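Local coordinates for kinetochore protein Mis16 (Schizosaccharomyces japonicus, PDB 4XYH) that recognises histone H4 and, independently, the chaperone of the centromeric histone CENP-A through a seven-bladed WD40 beta-propeller, at residues 170-182 and 217-230. Residues are numbered along the deposited sequence; the frame is centred on the assembly and turned at random.
Sequences VQTGHQACLRHHT and LSLEKSIDVAPVSV
Arg179 and Asp224 meet on the outer rim of a WD40 beta-propeller, where strand 223-225 adds a parallel edge to strand 176-178, the last strand of an otherwise antiparallel blade. The arginine chain bends at chi3, folding the guanidinium back over its own strand, so that Cys177 SG lies over the centre of one guanidinium face. From there Arg179 NH1 reaches Asp224 OD1 at 3.0 Å in a nearly straight salt bridge (177°). OD1 lies in the guanidinium plane, but NH1 comes to its syn side from somewhat out of the carboxylate plane, and the two planes stand 80° apart.

Beneath this pair the backbones are laced by four hydrogen bonds, from Ile223 N to Gln175 O through to Arg179 N to Val225 O. Ala176, Ile223, Leu178 and Val225 share the other face of the sheet; Leu178 and Val225 run side by side, CD2 of the leucine 3.8 Å from CB of the valine.

At the start of the pairing, Gln175 crosses Leu217 at about a right angle, CB against CB. The amide of Gln175 is held at both ends: NE2 donates to Gly173 O and to a water shared with Ser218 O, and OE1 accepts from Tyr164 and the backbone of Asp160. The His174 ring presents its edge to Ser222, with CD2 of His174 3.1 Å from OG of Ser222.

Farther along, where the chain passes to the next blade, His180 extends with CG opposite its backbone N (chi1 -157°). Pro227 CG approaches the ring obliquely, and Val230 CG1 makes a CH-pi contact over one face, 4.1 Å from the His180 ring centroid.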
ATOM      1  N   VAL A 170      23.673  -5.969   3.748  1.00 21.52           N
ATOM      2  CA  VAL A 170      23.471  -7.280   4.343  1.00 18.37           C
ATOM      3  C   VAL A 170      23.402  -8.375   3.263  1.00 21.79           C
ATOM      4  O   VAL A 170      22.356  -8.577   2.623  1.00 21.73           O
ATOM      5  CB  VAL A 170      22.194  -7.279   5.178  1.00 21.42           C
ATOM      6  CG1 VAL A 170      21.939  -8.674   5.804  1.00 17.65           C
ATOM      7  CG2 VAL A 170      22.277  -6.185   6.239  1.00 17.33           C
ATOM      8  N   GLN A 171      24.517  -9.074   3.063  1.00 17.16           N
ATOM      9  CA  GLN A 171      24.640 -10.013   1.948  1.00 20.55           C
ATOM     10  C   GLN A 171      23.917 -11.324   2.227  1.00 18.56           C
ATOM     11  O   GLN A 171      23.477 -11.995   1.303  1.00 19.34           O
ATOM     12  CB  GLN A 171      26.126 -10.269   1.621  1.00 19.40           C
ATOM     13  CG  GLN A 171      26.764  -9.109   0.805  1.00 23.19           C
ATOM     14  CD  GLN A 171      28.291  -9.116   0.817  1.00 29.10           C
ATOM     15  OE1 GLN A 171      28.932  -8.278   1.473  1.00 31.71           O
ATOM     16  NE2 GLN A 171      28.880 -10.053   0.083  1.00 30.58           N
ATOM     17  N   THR A 172      23.764 -11.663   3.501  1.00 15.74           N
ATOM     18  CA  THR A 172      23.088 -12.898   3.887  1.00 17.88           C
ATOM     19  C   THR A 172      21.671 -13.044   3.318  1.00 17.59           C
ATOM     20  O   THR A 172      21.254 -14.143   2.952  1.00 18.12           O
ATOM     21  CB  THR A 172      23.001 -13.009   5.416  1.00 20.64           C
ATOM     22  OG1 THR A 172      24.313 -12.896   5.961  1.00 22.39           O
ATOM     23  CG2 THR A 172      22.384 -14.346   5.839  1.00 17.73           C
ATOM     24  N   GLY A 173      20.929 -11.946   3.249  1.00 16.75           N
ATOM     25  CA  GLY A 173      19.572 -12.006   2.737  1.00 18.26           C
ATOM     26  C   GLY A 173      18.586 -12.397   3.817  1.00 21.35           C
ATOM     27  O   GLY A 173      18.773 -12.055   4.997  1.00 17.47           O
ATOM     28  N   HIS A 174      17.554 -13.145   3.424  1.00 19.67           N
ATOM     29  CA  HIS A 174      16.389 -13.403   4.288  1.00 18.14           C
ATOM     30  C   HIS A 174      16.644 -14.518   5.289  1.00 20.87           C
ATOM     31  O   HIS A 174      17.486 -15.386   5.056  1.00 19.74           O
ATOM     32  CB  HIS A 174      15.193 -13.783   3.425  1.00 17.26           C
ATOM     33  CG  HIS A 174      15.500 -14.908   2.495  1.00 18.71           C
ATOM     34  ND1 HIS A 174      15.970 -14.704   1.214  1.00 22.10           N
ATOM     35  CD2 HIS A 174      15.488 -16.249   2.685  1.00 19.05           C
ATOM     36  CE1 HIS A 174      16.200 -15.876   0.644  1.00 24.15           C
ATOM     37  NE2 HIS A 174      15.929 -16.830   1.521  1.00 19.28           N
ATOM     38  N   GLN A 175      15.868 -14.526   6.367  1.00 17.56           N
ATOM     39  CA  GLN A 175      15.988 -15.531   7.414  1.00 16.98           C
ATOM     40  C   GLN A 175      14.974 -16.680   7.277  1.00 24.78           C
ATOM     41  O   GLN A 175      15.172 -17.762   7.828  1.00 28.89           O
ATOM     42  CB  GLN A 175      15.828 -14.863   8.785  1.00 20.28           C
ATOM     43  CG  GLN A 175      17.082 -14.141   9.257  1.00 18.14           C
ATOM     44  CD  GLN A 175      17.518 -13.005   8.315  1.00 20.40           C
ATOM     45  OE1 GLN A 175      16.915 -11.927   8.298  1.00 19.33           O
ATOM     46  NE2 GLN A 175      18.554 -13.258   7.520  1.00 14.32           N
ATOM     47  N   ALA A 176      13.879 -16.443   6.558  1.00 24.42           N
ATOM     48  CA  ALA A 176      12.900 -17.500   6.272  1.00 21.53           C
ATOM     49  C   ALA A 176      12.332 -17.300   4.881  1.00 20.96           C
ATOM     50  O   ALA A 176      12.271 -16.183   4.384  1.00 18.88           O
ATOM     51  CB  ALA A 176      11.776 -17.518   7.295  1.00 16.47           C
ATOM     52  N   CYS A 177      11.929 -18.397   4.252  1.00 22.21           N
ATOM     53  CA  CYS A 177      11.263 -18.353   2.964  1.00 20.34           C
ATOM     54  C   CYS A 177       9.901 -19.021   3.070  1.00 21.91           C
ATOM     55  O   CYS A 177       9.817 -20.173   3.489  1.00 20.03           O
ATOM     56  CB  CYS A 177      12.104 -19.042   1.895  1.00 20.15           C
ATOM     57  SG  CYS A 177      11.288 -19.072   0.294  1.00 23.68           S
ATOM     58  N   LEU A 178       8.842 -18.289   2.717  1.00 20.58           N
ATOM     59  CA  LEU A 178       7.481 -18.832   2.731  1.00 19.95           C
ATOM     60  C   LEU A 178       7.187 -19.495   1.392  1.00 21.51           C
ATOM     61  O   LEU A 178       7.018 -18.803   0.385  1.00 18.30           O
ATOM     62  CB  LEU A 178       6.465 -17.736   3.002  1.00 18.51           C
ATOM     63  CG  LEU A 178       6.888 -16.771   4.112  1.00 22.41           C
ATOM     64  CD1 LEU A 178       5.918 -15.618   4.168  1.00 17.24           C
ATOM     65  CD2 LEU A 178       6.942 -17.476   5.458  1.00 16.38           C
ATOM     66  N   ARG A 179       7.121 -20.827   1.375  1.00 20.65           N
ATOM     67  CA  ARG A 179       7.130 -21.552   0.098  1.00 25.36           C
ATOM     68  C   ARG A 179       5.855 -22.250  -0.302  1.00 30.09           C
ATOM     69  O   ARG A 179       5.809 -23.479  -0.230  1.00 51.79           O
ATOM     70  CB  ARG A 179       8.218 -22.630   0.091  1.00 25.46           C
ATOM     71  CG  ARG A 179       9.480 -22.241   0.743  1.00 31.70           C
ATOM     72  CD  ARG A 179      10.619 -23.083   0.230  1.00 34.56           C
ATOM     73  NE  ARG A 179      11.059 -22.601  -1.068  1.00 42.58           N
ATOM     74  CZ  ARG A 179      12.264 -22.113  -1.350  1.00 34.06           C
ATOM     75  NH1 ARG A 179      13.223 -22.045  -0.433  1.00 32.21           N
ATOM     76  NH2 ARG A 179      12.500 -21.705  -2.581  1.00 35.82           N
ATOM     77  N   HIS A 180       4.861 -21.514  -0.777  1.00 26.22           N
ATOM     78  CA  HIS A 180       3.734 -22.171  -1.435  1.00 25.03           C
ATOM     79  C   HIS A 180       3.370 -21.637  -2.820  1.00 25.95           C
ATOM     80  O   HIS A 180       3.086 -22.389  -3.742  1.00 24.84           O
ATOM     81  CB  HIS A 180       2.481 -22.088  -0.572  1.00 24.63           C
ATOM     82  CG  HIS A 180       1.474 -23.151  -0.891  1.00 30.02           C
ATOM     83  ND1 HIS A 180       0.416 -22.942  -1.748  1.00 23.86           N
ATOM     84  CD2 HIS A 180       1.361 -24.433  -0.453  1.00 30.81           C
ATOM     85  CE1 HIS A 180      -0.303 -24.050  -1.837  1.00 24.41           C
ATOM     86  NE2 HIS A 180       0.246 -24.965  -1.058  1.00 30.77           N
ATOM     87  N   HIS A 181       3.292 -20.323  -2.931  1.00 23.36           N
ATOM     88  CA  HIS A 181       2.843 -19.674  -4.152  1.00 21.05           C
ATOM     89  C   HIS A 181       3.666 -20.071  -5.371  1.00 23.67           C
ATOM     90  O   HIS A 181       4.872 -20.306  -5.250  1.00 21.57           O
ATOM     91  CB  HIS A 181       2.860 -18.146  -3.964  1.00 15.92           C
ATOM     92  CG  HIS A 181       1.781 -17.646  -3.057  1.00 20.16           C
ATOM     93  ND1 HIS A 181       0.438 -17.761  -3.363  1.00 21.63           N
ATOM     94  CD2 HIS A 181       1.844 -17.018  -1.857  1.00 16.50           C
ATOM     95  CE1 HIS A 181      -0.277 -17.235  -2.382  1.00 23.76           C
ATOM     96  NE2 HIS A 181       0.551 -16.777  -1.456  1.00 17.48           N
ATOM     97  N   THR A 182       3.009 -20.112  -6.537  1.00 20.47           N
ATOM     98  CA  THR A 182       3.658 -20.504  -7.793  1.00 21.50           C
ATOM     99  C   THR A 182       3.764 -19.361  -8.815  1.00 23.57           C
ATOM    100  O   THR A 182       4.430 -19.503  -9.841  1.00 25.06           O
ATOM    101  CB  THR A 182       2.917 -21.692  -8.437  1.00 19.57           C
ATOM    102  OG1 THR A 182       1.512 -21.405  -8.489  1.00 18.07           O
ATOM    103  CG2 THR A 182       3.128 -22.954  -7.600  1.00 19.13           C
ATOM    104  N   LEU A 217      14.974 -17.552  14.076  1.00 31.36           N
ATOM    105  CA  LEU A 217      15.630 -17.006  12.901  1.00 31.11           C
ATOM    106  C   LEU A 217      17.083 -16.747  13.246  1.00 30.02           C
ATOM    107  O   LEU A 217      17.384 -16.332  14.356  1.00 28.00           O
ATOM    108  CB  LEU A 217      14.928 -15.722  12.441  1.00 32.87           C
ATOM    109  CG  LEU A 217      13.398 -15.839  12.346  1.00 25.95           C
ATOM    110  CD1 LEU A 217      12.751 -14.493  12.043  1.00 19.49           C
ATOM    111  CD2 LEU A 217      13.012 -16.874  11.299  1.00 24.13           C
ATOM    112  N   SER A 218      17.988 -17.010  12.309  1.00 31.75           N
ATOM    113  CA  SER A 218      19.402 -16.728  12.538  1.00 25.85           C
ATOM    114  C   SER A 218      20.137 -16.559  11.228  1.00 26.70           C
ATOM    115  O   SER A 218      19.609 -16.882  10.158  1.00 27.82           O
ATOM    116  CB  SER A 218      20.057 -17.844  13.355  1.00 24.16           C
ATOM    117  OG  SER A 218      20.535 -18.862  12.495  1.00 32.03           O
ATOM    118  N   LEU A 219      21.368 -16.064  11.315  1.00 27.68           N
ATOM    119  CA  LEU A 219      22.182 -15.830  10.131  1.00 23.82           C
ATOM    120  C   LEU A 219      22.835 -17.104   9.616  1.00 25.27           C
ATOM    121  O   LEU A 219      23.474 -17.113   8.556  1.00 23.21           O
ATOM    122  CB  LEU A 219      23.264 -14.792  10.428  1.00 24.10           C
ATOM    123  CG  LEU A 219      22.780 -13.412  10.831  1.00 23.78           C
ATOM    124  CD1 LEU A 219      23.987 -12.475  11.059  1.00 24.04           C
ATOM    125  CD2 LEU A 219      21.835 -12.875   9.760  1.00 18.91           C
ATOM    126  N   GLU A 220      22.689 -18.178  10.375  1.00 28.03           N
ATOM    127  CA  GLU A 220      23.254 -19.458   9.963  1.00 34.27           C
ATOM    128  C   GLU A 220      22.709 -19.923   8.612  1.00 35.46           C
ATOM    129  O   GLU A 220      23.460 -20.435   7.778  1.00 40.59           O
ATOM    130  CB  GLU A 220      22.983 -20.513  11.029  1.00 37.28           C
ATOM    131  CG  GLU A 220      23.513 -21.896  10.679  1.00 42.90           C
ATOM    132  CD  GLU A 220      22.982 -22.947  11.630  1.00 51.94           C
ATOM    133  OE1 GLU A 220      22.453 -22.563  12.707  1.00 50.46           O
ATOM    134  OE2 GLU A 220      23.084 -24.145  11.293  1.00 62.17           O
ATOM    135  N   LYS A 221      21.407 -19.716   8.401  1.00 36.85           N
ATOM    136  CA  LYS A 221      20.708 -20.143   7.183  1.00 34.15           C
ATOM    137  C   LYS A 221      19.239 -19.701   7.199  1.00 34.14           C
ATOM    138  O   LYS A 221      18.687 -19.360   8.255  1.00 28.02           O
ATOM    139  CB  LYS A 221      20.761 -21.667   7.030  1.00 35.97           C
ATOM    140  CG  LYS A 221      19.853 -22.410   8.010  1.00 35.79           C
ATOM    141  CD  LYS A 221      19.939 -23.923   7.793  1.00 50.58           C
ATOM    142  CE  LYS A 221      18.769 -24.671   8.438  1.00 60.17           C
ATOM    143  NZ  LYS A 221      17.464 -24.508   7.699  1.00 54.47           N
ATOM    144  N   SER A 222      18.601 -19.726   6.033  1.00 29.09           N
ATOM    145  CA  SER A 222      17.166 -19.470   5.953  1.00 27.34           C
ATOM    146  C   SER A 222      16.383 -20.740   6.253  1.00 28.00           C
ATOM    147  O   SER A 222      16.775 -21.817   5.826  1.00 32.97           O
ATOM    148  CB  SER A 222      16.787 -18.950   4.566  1.00 26.44           C
ATOM    149  OG  SER A 222      15.382 -18.774   4.474  1.00 28.82           O
ATOM    150  N   ILE A 223      15.277 -20.628   6.977  1.00 28.01           N
ATOM    151  CA  ILE A 223      14.388 -21.779   7.128  1.00 28.00           C
ATOM    152  C   ILE A 223      13.238 -21.725   6.119  1.00 32.07           C
ATOM    153  O   ILE A 223      12.819 -20.645   5.701  1.00 27.93           O
ATOM    154  CB  ILE A 223      13.808 -21.880   8.552  1.00 28.36           C
ATOM    155  CG1 ILE A 223      12.926 -20.679   8.865  1.00 29.50           C
ATOM    156  CG2 ILE A 223      14.927 -21.977   9.589  1.00 31.50           C
ATOM    157  CD1 ILE A 223      12.273 -20.748  10.244  1.00 29.84           C
ATOM    158  N   ASP A 224      12.744 -22.899   5.719  1.00 33.42           N
ATOM    159  CA  ASP A 224      11.537 -23.003   4.897  1.00 26.43           C
ATOM    160  C   ASP A 224      10.277 -23.058   5.764  1.00 28.53           C
ATOM    161  O   ASP A 224      10.265 -23.665   6.832  1.00 23.76           O
ATOM    162  CB  ASP A 224      11.608 -24.231   3.998  1.00 24.96           C
ATOM    163  CG  ASP A 224      12.651 -24.092   2.914  1.00 36.79           C
ATOM    164  OD1 ASP A 224      12.810 -22.972   2.382  1.00 34.55           O
ATOM    165  OD2 ASP A 224      13.323 -25.098   2.599  1.00 49.23           O
ATOM    166  N   VAL A 225       9.227 -22.382   5.313  1.00 24.55           N
ATOM    167  CA  VAL A 225       7.977 -22.347   6.052  1.00 24.32           C
ATOM    168  C   VAL A 225       6.842 -22.734   5.118  1.00 23.75           C
ATOM    169  O   VAL A 225       6.797 -22.298   3.963  1.00 22.19           O
ATOM    170  CB  VAL A 225       7.709 -20.951   6.669  1.00 22.61           C
ATOM    171  CG1 VAL A 225       6.362 -20.917   7.381  1.00 19.63           C
ATOM    172  CG2 VAL A 225       8.814 -20.588   7.627  1.00 21.75           C
ATOM    173  N   ALA A 226       5.943 -23.570   5.627  1.00 21.27           N
ATOM    174  CA  ALA A 226       4.784 -24.024   4.881  1.00 22.07           C
ATOM    175  C   ALA A 226       3.570 -23.271   5.406  1.00 22.93           C
ATOM    176  O   ALA A 226       3.557 -22.841   6.561  1.00 21.85           O
ATOM    177  CB  ALA A 226       4.598 -25.534   5.027  1.00 17.15           C
ATOM    178  N   PRO A 227       2.549 -23.088   4.558  1.00 25.67           N
ATOM    179  CA  PRO A 227       1.406 -22.335   5.080  1.00 22.70           C
ATOM    180  C   PRO A 227       0.600 -23.128   6.091  1.00 23.04           C
ATOM    181  O   PRO A 227       0.610 -24.341   6.067  1.00 26.19           O
ATOM    182  CB  PRO A 227       0.570 -22.033   3.838  1.00 18.93           C
ATOM    183  CG  PRO A 227       1.066 -22.985   2.770  1.00 24.02           C
ATOM    184  CD  PRO A 227       2.490 -23.288   3.096  1.00 20.46           C
ATOM    185  N   VAL A 228      -0.072 -22.417   6.983  1.00 24.08           N
ATOM    186  CA  VAL A 228      -1.032 -22.994   7.908  1.00 22.74           C
ATOM    187  C   VAL A 228      -2.376 -23.264   7.205  1.00 26.11           C
ATOM    188  O   VAL A 228      -3.029 -24.272   7.463  1.00 26.49           O
ATOM    189  CB  VAL A 228      -1.208 -22.057   9.122  1.00 26.66           C
ATOM    190  CG1 VAL A 228      -2.551 -22.227   9.767  1.00 31.17           C
ATOM    191  CG2 VAL A 228      -0.064 -22.271  10.115  1.00 25.72           C
ATOM    192  N   SER A 229      -2.777 -22.373   6.300  1.00 22.86           N
ATOM    193  CA  SER A 229      -3.968 -22.591   5.479  1.00 21.09           C
ATOM    194  C   SER A 229      -3.721 -22.085   4.064  1.00 24.17           C
ATOM    195  O   SER A 229      -2.943 -21.143   3.855  1.00 23.02           O
ATOM    196  CB  SER A 229      -5.191 -21.876   6.058  1.00 17.49           C
ATOM    197  OG  SER A 229      -5.235 -22.003   7.460  1.00 32.23           O
ATOM    198  N   VAL A 230      -4.360 -22.701   3.078  1.00 21.31           N
ATOM    199  CA  VAL A 230      -4.393 -22.058   1.773  1.00 24.92           C
ATOM    200  C   VAL A 230      -5.808 -22.140   1.210  1.00 26.22           C
ATOM    201  O   VAL A 230      -6.469 -23.181   1.264  1.00 30.78           O
ATOM    202  CB  VAL A 230      -3.305 -22.634   0.800  1.00 22.46           C
ATOM    203  CG1 VAL A 230      -2.486 -23.743   1.450  1.00 27.98           C
ATOM    204  CG2 VAL A 230      -3.872 -23.055  -0.495  1.00 20.62           C
TER
HETATM  205  O   HOH W   1      25.228 -15.428   7.081  1.00 21.29           O
HETATM  206  O   HOH W   2      19.760 -16.053   7.347  1.00 23.65           O
HETATM  207  O   HOH W   3      16.979 -18.357   9.758  1.00 23.98           O